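Local atomic coordinates of uncharacterized protein (Bacteroides ovatus, PDB entry 4FXT), a protein that is of unknown function, a DUF3823-family protein that joins a transthyretin-like N-terminal domain to an E-set-like C-terminal domain. Residues A70-R74 with V94-F98. Numbering follows the deposited sequence.
Sequences APWER and VTPYF
Val94 lies over one face of the Trp72 indole: its CG1 stands 3.6 Å from the centroid of the five-membered ring, close to the ring normal, a CH-pi contact, while CG2 reaches toward CE3. The opposite face carries Ala70 CB and, farther toward the rim, Pro71 CD, which leaves the indole sandwiched. With CG held between backbone N and carbonyl carbon (chi1 49°), this torsion sets the ring between Ala70 and Val94. Replacing Trp72 by alanine is likely to open a gap between Ala70 and Val94 and to leave the valine methyls without the ring face they pack on.

Beside this apolar layer the backbones are bridged once, at Trp72 and Pro96. Glu73 N donates a nearly straight bond to Thr95 O (2.9 Å, 168°), and a weak bond runs from Tyr97 N to Pro71 O. Thr95 OG1 donates to Glu73 OE1, 2.9 Å away, meeting it from above the carboxylate plane. Beyond the bridge, Arg74 NH2 gives Tyr97 OH a straight 2.9 Å bond in the guanidinium plane, the phenol ring being turned 71° from that plane. Bends at chi2 and chi3 fold the arginine back, so that NE makes a weak bond to Trp72 O and Ala70 O sits over the guanidinium centre. Gly68 O accepts from NH1 and further fixes the group, while a water accepts from Arg74 N.

The loop between strands 60-68 and 79-84 thus packs on the connection from strand 88-93 to strand 98-108, where the two domains join. Trp72 and Val94 also touch Ala14 of strand 7-16 on the N-terminal side, whereas Tyr97 packs against Ser185 of strand 176-185 and against the loop residues Val122 and Lys187 in the C-terminal domain.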
loop_
_atom_site.group_PDB
_atom_site.type_symbol
_atom_site.label_atom_id
_atom_site.label_comp_id
_atom_site.label_asym_id
_atom_site.label_seq_id
_atom_site.Cartn_x
_atom_site.Cartn_y
_atom_site.Cartn_z
ATOM N N ALA A 70 -3.514 8.912 2.830
ATOM C CA ALA A 70 -2.419 7.973 2.550
ATOM C C ALA A 70 -1.609 7.595 3.837
ATOM O O ALA A 70 -1.368 8.465 4.697
ATOM C CB ALA A 70 -1.486 8.574 1.525
ATOM N N PRO A 71 -1.175 6.313 3.971
ATOM C CA PRO A 71 -0.462 5.896 5.192
ATOM C C PRO A 71 1.043 6.288 5.213
ATOM O O PRO A 71 1.903 5.528 5.707
ATOM C CB PRO A 71 -0.614 4.387 5.175
ATOM C CG PRO A 71 -0.670 4.037 3.707
ATOM C CD PRO A 71 -1.434 5.165 3.075
ATOM N N TRP A 72 1.342 7.518 4.794
ATOM C CA TRP A 72 2.685 8.062 4.837
ATOM C C TRP A 72 2.643 9.537 5.191
ATOM O O TRP A 72 1.560 10.131 5.173
ATOM C CB TRP A 72 3.416 7.850 3.510
ATOM C CG TRP A 72 2.655 8.253 2.280
ATOM C CD1 TRP A 72 2.418 9.520 1.827
ATOM C CD2 TRP A 72 2.181 7.366 1.256
ATOM N NE1 TRP A 72 1.712 9.474 0.645
ATOM C CE2 TRP A 72 1.585 8.163 0.255
ATOM C CE3 TRP A 72 2.172 5.963 1.104
ATOM C CZ2 TRP A 72 0.998 7.602 -0.889
ATOM C CZ3 TRP A 72 1.557 5.410 -0.007
ATOM C CH2 TRP A 72 1.001 6.225 -1.002
ATOM N N GLU A 73 3.817 10.128 5.524
ATOM C CA GLU A 73 3.913 11.546 5.823
ATOM C C GLU A 73 3.442 12.361 4.638
ATOM O O GLU A 73 3.811 12.063 3.497
ATOM C CB GLU A 73 5.331 11.954 6.215
ATOM C CG GLU A 73 5.790 11.435 7.558
ATOM C CD GLU A 73 7.119 12.002 8.022
ATOM O OE1 GLU A 73 7.988 12.303 7.169
ATOM O OE2 GLU A 73 7.281 12.150 9.255
ATOM N N ARG A 74 2.614 13.373 4.927
ATOM C CA ARG A 74 2.006 14.252 3.933
ATOM C C ARG A 74 2.356 15.734 4.236
ATOM O O ARG A 74 1.469 16.494 4.641
ATOM C CB ARG A 74 0.477 14.022 3.914
ATOM C CG ARG A 74 0.065 12.636 3.406
ATOM C CD ARG A 74 -1.161 12.103 4.122
ATOM N NE ARG A 74 -0.848 11.714 5.497
ATOM C CZ ARG A 74 -1.735 11.296 6.392
ATOM N NH1 ARG A 74 -3.023 11.238 6.084
ATOM N NH2 ARG A 74 -1.346 10.967 7.618
ATOM N N VAL A 94 7.969 8.433 -0.754
ATOM C CA VAL A 94 7.080 8.617 0.374
ATOM C C VAL A 94 7.818 8.083 1.611
ATOM O O VAL A 94 8.841 7.388 1.470
ATOM C CB VAL A 94 5.676 7.983 0.179
ATOM C CG1 VAL A 94 4.941 8.626 -0.987
ATOM C CG2 VAL A 94 5.736 6.456 0.040
ATOM N N THR A 95 7.332 8.450 2.818
ATOM C CA THR A 95 7.921 7.969 4.061
ATOM C C THR A 95 6.724 7.409 4.902
ATOM O O THR A 95 6.012 8.168 5.572
ATOM C CB THR A 95 8.797 9.056 4.777
ATOM O OG1 THR A 95 7.982 10.099 5.302
ATOM C CG2 THR A 95 9.925 9.623 3.877
ATOM N N PRO A 96 6.469 6.076 4.807
ATOM C CA PRO A 96 5.383 5.472 5.604
ATOM C C PRO A 96 5.649 5.570 7.110
ATOM O O PRO A 96 6.807 5.739 7.523
ATOM C CB PRO A 96 5.372 4.000 5.154
ATOM C CG PRO A 96 6.370 3.873 4.088
ATOM C CD PRO A 96 7.252 5.044 4.095
ATOM N N TYR A 97 4.580 5.490 7.937
ATOM C CA TYR A 97 4.767 5.558 9.387
ATOM C C TYR A 97 5.366 4.225 9.832
ATOM O O TYR A 97 6.403 4.176 10.508
ATOM C CB TYR A 97 3.459 5.904 10.089
ATOM C CG TYR A 97 2.915 7.248 9.640
ATOM C CD1 TYR A 97 3.478 8.436 10.094
ATOM C CD2 TYR A 97 1.821 7.332 8.776
ATOM C CE1 TYR A 97 3.003 9.672 9.663
ATOM C CE2 TYR A 97 1.324 8.562 8.356
ATOM C CZ TYR A 97 1.917 9.733 8.811
ATOM O OH TYR A 97 1.449 10.977 8.450
ATOM N N PHE A 98 4.775 3.154 9.319
ATOM C CA PHE A 98 5.186 1.771 9.441
ATOM C C PHE A 98 5.243 1.159 8.058
ATOM O O PHE A 98 4.399 1.499 7.201
ATOM C CB PHE A 98 4.238 1.001 10.365
ATOM C CG PHE A 98 4.309 1.367 11.824
ATOM C CD1 PHE A 98 3.529 2.394 12.337
ATOM C CD2 PHE A 98 5.125 0.662 12.692
ATOM C CE1 PHE A 98 3.586 2.731 13.689
ATOM C CE2 PHE A 98 5.167 0.982 14.048
ATOM C CZ PHE A 98 4.408 2.026 14.535
HETATM O O HOH W 1 2.651 14.146 7.670
#